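Local coordinates for putative chromatin binding protein (Chaetomium thermophilum, PDB 6QP0) that binds and hydrolyses ATP in a tRNA-dependent manner through its PSTK-like P-loop domain, the part crystallised here, and is essential for tRNA modification by Elongator, at residues S131-Y143 with L211-D225. Residues are numbered along the deposited sequence; the frame is centred on the assembly and turned at random.
Sequences SLNYIKGWRYQLY and LVFRYEEPNPMTRWD
Arg139 reaches from the first turns of helix 136-148 into the loop 214-225, holding Glu216 by its backbone oxygen and Asp225 by its carboxylate. Bent at chi3 (-64°), its chain brings NH1 and NH2 end-on to a single acceptor, Glu216 O, the NH2 bond measuring 2.9 Å. NE makes a salt bridge with Asp225 OD1 at 2.8 Å, the oxygen being met from above its carboxylate plane. Pro218 covers one guanidinium face, and NH1 also bonds Asn133 O; a long chain ending in a planar guanidinium with several N-H donors suits this buried place. A leucine here would probably leave Asp225 without its charged mate and Glu216 O without two donors, freeing the loop to shift.

Glu216 in turn binds the first turn of the helix: its OE1 accepts from Lys136 N at 2.6 Å, almost straight (175°), and its negative charge probably suits the helix start. Glu216 N bonds Tyr134 O at 3.0 Å, and the Tyr215 ring packs against Tyr134 CB. Tyr134 joins an apolar face, covered by Leu211 CD2, to a polar end: Tyr134 OH accepts from Arg214 NE at 2.7 Å and also bonds Glu106, while Arg214 NH2 goes on to Tyr88 O. Leu132 CD1 meets Leu211 CD1 at 3.6 Å, a small apolar contact close to Lys15 of the P-loop.

Trp224 is packed as tightly. Its broad face takes the ring edge of Tyr140, planes at 89°, and its CA lies over a face of Tyr143.

The solvent side is looser: exposed Arg223 lays aliphatic carbons beside Tyr143 OH, and Lys136, long enough to reach water, meets Asn219 ND2 through one.

The loop thus crosses the parallel sheet of this P-loop fold, Arg139 and Pro218 touching Thr8 of strand 4-9, Tyr215 and Pro218 touching Gln157 of strand 153-158.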
loop_
_atom_site.group_PDB
_atom_site.type_symbol
_atom_site.label_atom_id
_atom_site.label_comp_id
_atom_site.label_asym_id
_atom_site.label_seq_id
_atom_site.Cartn_x
_atom_site.Cartn_y
_atom_site.Cartn_z
ATOM N N SER A 131 -2.018 1.299 0.025
ATOM C CA SER A 131 -2.400 2.154 -1.088
ATOM C C SER A 131 -1.652 1.692 -2.328
ATOM O O SER A 131 -0.668 0.953 -2.239
ATOM C CB SER A 131 -2.106 3.629 -0.798
ATOM O OG SER A 131 -2.494 4.446 -1.888
ATOM N N LEU A 132 -2.136 2.136 -3.490
ATOM C CA LEU A 132 -1.494 1.778 -4.750
ATOM C C LEU A 132 0.014 1.996 -4.675
ATOM O O LEU A 132 0.799 1.122 -5.059
ATOM C CB LEU A 132 -2.105 2.587 -5.895
ATOM C CG LEU A 132 -3.570 2.277 -6.219
ATOM C CD1 LEU A 132 -4.179 3.375 -7.079
ATOM C CD2 LEU A 132 -3.699 0.929 -6.921
ATOM N N ASN A 133 0.435 3.153 -4.165
ATOM C CA ASN A 133 1.851 3.467 -3.972
ATOM C C ASN A 133 2.674 3.019 -5.176
ATOM O O ASN A 133 3.706 2.357 -5.053
ATOM C CB ASN A 133 2.372 2.832 -2.682
ATOM C CG ASN A 133 1.672 3.368 -1.442
ATOM O OD1 ASN A 133 1.282 4.535 -1.392
ATOM N ND2 ASN A 133 1.512 2.516 -0.434
ATOM N N TYR A 134 2.206 3.407 -6.360
ATOM C CA TYR A 134 2.668 2.828 -7.612
ATOM C C TYR A 134 3.764 3.629 -8.299
ATOM O O TYR A 134 4.198 3.242 -9.389
ATOM C CB TYR A 134 1.485 2.669 -8.576
ATOM C CG TYR A 134 0.948 3.982 -9.103
ATOM C CD1 TYR A 134 -0.028 4.687 -8.410
ATOM C CD2 TYR A 134 1.415 4.514 -10.297
ATOM C CE1 TYR A 134 -0.519 5.888 -8.892
ATOM C CE2 TYR A 134 0.932 5.708 -10.785
ATOM C CZ TYR A 134 -0.034 6.392 -10.081
ATOM O OH TYR A 134 -0.513 7.583 -10.575
ATOM N N ILE A 135 4.222 4.726 -7.705
ATOM C CA ILE A 135 5.227 5.587 -8.320
ATOM C C ILE A 135 6.532 5.431 -7.555
ATOM O O ILE A 135 6.549 5.503 -6.320
ATOM C CB ILE A 135 4.776 7.057 -8.345
ATOM C CG1 ILE A 135 3.388 7.178 -8.980
ATOM C CG2 ILE A 135 5.786 7.902 -9.113
ATOM C CD1 ILE A 135 2.782 8.562 -8.880
ATOM N N LYS A 136 7.627 5.213 -8.290
ATOM C CA LYS A 136 8.935 5.081 -7.657
ATOM C C LYS A 136 9.291 6.334 -6.869
ATOM O O LYS A 136 9.801 6.246 -5.745
ATOM C CB LYS A 136 10.001 4.789 -8.714
ATOM C CG LYS A 136 9.843 3.435 -9.386
ATOM C CD LYS A 136 10.867 3.231 -10.492
ATOM C CE LYS A 136 10.665 1.891 -11.190
ATOM N NZ LYS A 136 11.663 1.659 -12.273
ATOM N N GLY A 137 9.035 7.511 -7.442
ATOM C CA GLY A 137 9.290 8.742 -6.714
ATOM C C GLY A 137 8.520 8.810 -5.409
ATOM O O GLY A 137 9.077 9.141 -4.359
ATOM N N TRP A 138 7.224 8.495 -5.458
ATOM C CA TRP A 138 6.424 8.474 -4.239
ATOM C C TRP A 138 6.983 7.463 -3.246
ATOM O O TRP A 138 7.144 7.765 -2.057
ATOM C CB TRP A 138 4.966 8.169 -4.580
ATOM C CG TRP A 138 4.112 7.843 -3.397
ATOM C CD1 TRP A 138 3.401 6.699 -3.197
ATOM C CD2 TRP A 138 3.882 8.665 -2.246
ATOM N NE1 TRP A 138 2.736 6.757 -1.997
ATOM C CE2 TRP A 138 3.015 7.954 -1.393
ATOM C CE3 TRP A 138 4.321 9.934 -1.856
ATOM C CZ2 TRP A 138 2.581 8.466 -0.173
ATOM C CZ3 TRP A 138 3.888 10.442 -0.645
ATOM C CH2 TRP A 138 3.027 9.710 0.182
ATOM N N ARG A 139 7.299 6.255 -3.720
ATOM C CA ARG A 139 7.922 5.265 -2.847
ATOM C C ARG A 139 9.262 5.761 -2.319
ATOM O O ARG A 139 9.680 5.373 -1.223
ATOM C CB ARG A 139 8.097 3.937 -3.587
ATOM C CG ARG A 139 6.795 3.177 -3.841
ATOM C CD ARG A 139 7.056 1.717 -4.228
ATOM N NE ARG A 139 7.780 1.591 -5.492
ATOM C CZ ARG A 139 7.208 1.394 -6.678
ATOM N NH1 ARG A 139 5.890 1.291 -6.786
ATOM N NH2 ARG A 139 7.962 1.296 -7.764
ATOM N N TYR A 140 9.948 6.621 -3.080
ATOM C CA TYR A 140 11.198 7.194 -2.597
ATOM C C TYR A 140 10.942 8.221 -1.501
ATOM O O TYR A 140 11.712 8.312 -0.537
ATOM C CB TYR A 140 11.973 7.828 -3.751
ATOM C CG TYR A 140 13.227 8.546 -3.306
ATOM C CD1 TYR A 140 14.401 7.846 -3.064
ATOM C CD2 TYR A 140 13.238 9.925 -3.124
ATOM C CE1 TYR A 140 15.549 8.495 -2.654
ATOM C CE2 TYR A 140 14.382 10.583 -2.715
ATOM C CZ TYR A 140 15.535 9.863 -2.482
ATOM O OH TYR A 140 16.679 10.509 -2.074
ATOM N N GLN A 141 9.869 9.007 -1.632
ATOM C CA GLN A 141 9.500 9.935 -0.569
ATOM C C GLN A 141 9.223 9.183 0.726
ATOM O O GLN A 141 9.704 9.565 1.799
ATOM C CB GLN A 141 8.275 10.755 -0.977
ATOM C CG GLN A 141 8.438 11.586 -2.241
ATOM C CD GLN A 141 7.187 12.387 -2.571
ATOM O OE1 GLN A 141 6.464 12.826 -1.675
ATOM N NE2 GLN A 141 6.921 12.571 -3.860
ATOM N N LEU A 142 8.442 8.101 0.641
ATOM C CA LEU A 142 8.132 7.312 1.828
ATOM C C LEU A 142 9.393 6.711 2.428
ATOM O O LEU A 142 9.546 6.660 3.655
ATOM C CB LEU A 142 7.131 6.214 1.475
ATOM C CG LEU A 142 5.747 6.700 1.042
ATOM C CD1 LEU A 142 4.935 5.571 0.433
ATOM C CD2 LEU A 142 5.011 7.302 2.227
ATOM N N TYR A 143 10.308 6.242 1.579
ATOM C CA TYR A 143 11.592 5.749 2.062
ATOM C C TYR A 143 12.314 6.826 2.863
ATOM O O TYR A 143 12.754 6.589 3.993
ATOM C CB TYR A 143 12.436 5.274 0.874
ATOM C CG TYR A 143 13.904 5.060 1.167
ATOM C CD1 TYR A 143 14.347 3.914 1.812
ATOM C CD2 TYR A 143 14.849 6.000 0.776
ATOM C CE1 TYR A 143 15.693 3.717 2.071
ATOM C CE2 TYR A 143 16.193 5.812 1.031
ATOM C CZ TYR A 143 16.611 4.670 1.677
ATOM O OH TYR A 143 17.951 4.483 1.930
ATOM N N LEU A 211 -4.523 3.254 -14.733
ATOM C CA LEU A 211 -3.723 3.035 -13.532
ATOM C C LEU A 211 -2.743 1.882 -13.729
ATOM O O LEU A 211 -1.553 2.004 -13.418
ATOM C CB LEU A 211 -4.627 2.764 -12.329
ATOM C CG LEU A 211 -4.864 3.929 -11.370
ATOM C CD1 LEU A 211 -5.871 3.532 -10.305
ATOM C CD2 LEU A 211 -3.561 4.389 -10.729
ATOM N N VAL A 212 -3.230 0.745 -14.235
ATOM C CA VAL A 212 -2.346 -0.392 -14.472
ATOM C C VAL A 212 -1.232 -0.005 -15.436
ATOM O O VAL A 212 -0.055 -0.305 -15.206
ATOM C CB VAL A 212 -3.138 -1.597 -15.005
ATOM C CG1 VAL A 212 -2.182 -2.743 -15.309
ATOM C CG2 VAL A 212 -4.204 -2.025 -14.021
ATOM N N PHE A 213 -1.593 0.656 -16.541
ATOM C CA PHE A 213 -0.598 1.019 -17.543
ATOM C C PHE A 213 0.561 1.802 -16.931
ATOM O O PHE A 213 1.724 1.574 -17.285
ATOM C CB PHE A 213 -1.251 1.831 -18.666
ATOM C CG PHE A 213 -0.269 2.615 -19.497
ATOM C CD1 PHE A 213 0.394 2.021 -20.557
ATOM C CD2 PHE A 213 -0.004 3.945 -19.210
ATOM C CE1 PHE A 213 1.301 2.739 -21.317
ATOM C CE2 PHE A 213 0.904 4.665 -19.963
ATOM C CZ PHE A 213 1.555 4.062 -21.019
ATOM N N ARG A 214 0.268 2.730 -16.015
ATOM C CA ARG A 214 1.284 3.596 -15.435
ATOM C C ARG A 214 1.803 3.090 -14.088
ATOM O O ARG A 214 2.459 3.844 -13.362
ATOM C CB ARG A 214 0.752 5.027 -15.296
ATOM C CG ARG A 214 -0.227 5.287 -14.150
ATOM C CD ARG A 214 -0.566 6.777 -14.100
ATOM N NE ARG A 214 -1.476 7.129 -13.013
ATOM C CZ ARG A 214 -2.797 7.004 -13.070
ATOM N NH1 ARG A 214 -3.374 6.521 -14.166
ATOM N NH2 ARG A 214 -3.540 7.357 -12.031
ATOM N N TYR A 215 1.537 1.829 -13.746
ATOM C CA TYR A 215 2.116 1.252 -12.537
ATOM C C TYR A 215 3.604 1.008 -12.752
ATOM O O TYR A 215 4.027 0.532 -13.810
ATOM C CB TYR A 215 1.412 -0.054 -12.163
ATOM C CG TYR A 215 1.953 -0.690 -10.896
ATOM C CD1 TYR A 215 1.398 -0.403 -9.658
ATOM C CD2 TYR A 215 3.023 -1.575 -10.943
ATOM C CE1 TYR A 215 1.895 -0.971 -8.501
ATOM C CE2 TYR A 215 3.525 -2.153 -9.793
ATOM C CZ TYR A 215 2.957 -1.848 -8.575
ATOM O OH TYR A 215 3.454 -2.421 -7.426
ATOM N N GLU A 216 4.401 1.352 -11.747
ATOM C CA GLU A 216 5.851 1.231 -11.810
ATOM C C GLU A 216 6.273 0.088 -10.897
ATOM O O GLU A 216 6.155 0.189 -9.671
ATOM C CB GLU A 216 6.522 2.540 -11.402
ATOM C CG GLU A 216 6.054 3.738 -12.205
ATOM C CD GLU A 216 6.791 5.006 -11.832
ATOM O OE1 GLU A 216 7.561 4.977 -10.850
ATOM O OE2 GLU A 216 6.606 6.029 -12.522
ATOM N N GLU A 217 6.765 -0.991 -11.493
ATOM C CA GLU A 217 7.134 -2.164 -10.718
ATOM C C GLU A 217 8.209 -1.801 -9.701
ATOM O O GLU A 217 9.151 -1.064 -10.026
ATOM C CB GLU A 217 7.640 -3.274 -11.640
ATOM C CG GLU A 217 6.620 -3.765 -12.659
ATOM C CD GLU A 217 5.449 -4.480 -12.013
ATOM O OE1 GLU A 217 5.478 -4.672 -10.779
ATOM O OE2 GLU A 217 4.499 -4.851 -12.737
ATOM N N PRO A 218 8.107 -2.279 -8.461
ATOM C CA PRO A 218 9.200 -2.069 -7.508
ATOM C C PRO A 218 10.495 -2.690 -8.015
ATOM O O PRO A 218 10.511 -3.805 -8.541
ATOM C CB PRO A 218 8.701 -2.753 -6.230
ATOM C CG PRO A 218 7.217 -2.737 -6.352
ATOM C CD PRO A 218 6.928 -2.897 -7.820
ATOM N N ASN A 219 11.586 -1.945 -7.853
ATOM C CA ASN A 219 12.893 -2.355 -8.353
ATOM C C ASN A 219 13.827 -2.636 -7.186
ATOM O O ASN A 219 14.327 -1.694 -6.550
ATOM C CB ASN A 219 13.476 -1.261 -9.254
ATOM C CG ASN A 219 14.705 -1.719 -10.000
ATOM O OD1 ASN A 219 15.320 -2.725 -9.647
ATOM N ND2 ASN A 219 15.075 -0.980 -11.038
ATOM N N PRO A 220 14.099 -3.903 -6.857
ATOM C CA PRO A 220 15.022 -4.192 -5.745
ATOM C C PRO A 220 16.440 -3.702 -5.985
ATOM O O PRO A 220 17.251 -3.738 -5.051
ATOM C CB PRO A 220 14.980 -5.723 -5.633
ATOM C CG PRO A 220 13.720 -6.131 -6.322
ATOM C CD PRO A 220 13.514 -5.134 -7.419
ATOM N N MET A 221 16.770 -3.268 -7.202
ATOM C CA MET A 221 18.076 -2.669 -7.442
ATOM C C MET A 221 18.204 -1.323 -6.737
ATOM O O MET A 221 19.319 -0.892 -6.422
ATOM C CB MET A 221 18.307 -2.499 -8.944
ATOM C CG MET A 221 18.177 -3.789 -9.747
ATOM S SD MET A 221 19.544 -4.933 -9.478
ATOM C CE MET A 221 20.849 -4.124 -10.396
ATOM N N THR A 222 17.083 -0.653 -6.483
ATOM C CA THR A 222 17.088 0.642 -5.819
ATOM C C THR A 222 16.871 0.465 -4.322
ATOM O O THR A 222 16.114 -0.408 -3.888
ATOM C CB THR A 222 16.003 1.552 -6.396
ATOM O OG1 THR A 222 14.713 0.979 -6.153
ATOM C CG2 THR A 222 16.205 1.737 -7.894
ATOM N N ARG A 223 17.538 1.313 -3.535
ATOM C CA ARG A 223 17.483 1.199 -2.085
ATOM C C ARG A 223 16.117 1.553 -1.517
ATOM O O ARG A 223 15.781 1.089 -0.422
ATOM C CB ARG A 223 18.549 2.097 -1.453
ATOM C CG ARG A 223 18.383 3.571 -1.778
ATOM C CD ARG A 223 19.559 4.394 -1.278
ATOM N NE ARG A 223 19.360 5.819 -1.528
ATOM C CZ ARG A 223 19.539 6.406 -2.709
ATOM N NH1 ARG A 223 19.331 7.708 -2.837
ATOM N NH2 ARG A 223 19.922 5.693 -3.760
ATOM N N TRP A 224 15.323 2.358 -2.220
ATOM C CA TRP A 224 14.027 2.766 -1.698
ATOM C C TRP A 224 12.924 1.761 -1.992
ATOM O O TRP A 224 11.868 1.816 -1.350
ATOM C CB TRP A 224 13.631 4.139 -2.256
ATOM C CG TRP A 224 13.573 4.199 -3.746
ATOM C CD1 TRP A 224 12.506 3.894 -4.538
ATOM C CD2 TRP A 224 14.626 4.600 -4.628
ATOM N NE1 TRP A 224 12.830 4.074 -5.859
ATOM C CE2 TRP A 224 14.127 4.509 -5.942
ATOM C CE3 TRP A 224 15.943 5.026 -4.436
ATOM C CZ2 TRP A 224 14.898 4.827 -7.058
ATOM C CZ3 TRP A 224 16.708 5.342 -5.544
ATOM C CH2 TRP A 224 16.183 5.241 -6.839
ATOM N N ASP A 225 13.137 0.847 -2.935
ATOM C CA ASP A 225 12.198 -0.239 -3.179
ATOM C C ASP A 225 12.605 -1.531 -2.485
ATOM O O ASP A 225 11.871 -2.521 -2.569
ATOM C CB ASP A 225 12.047 -0.488 -4.682
ATOM C CG ASP A 225 11.155 0.537 -5.355
ATOM O OD1 ASP A 225 10.403 1.237 -4.644
ATOM O OD2 ASP A 225 11.198 0.637 -6.599
HETATM O O HOH W 1 13.679 1.716 -10.607
HETATM O O HOH W 2 9.320 2.650 -0.096
#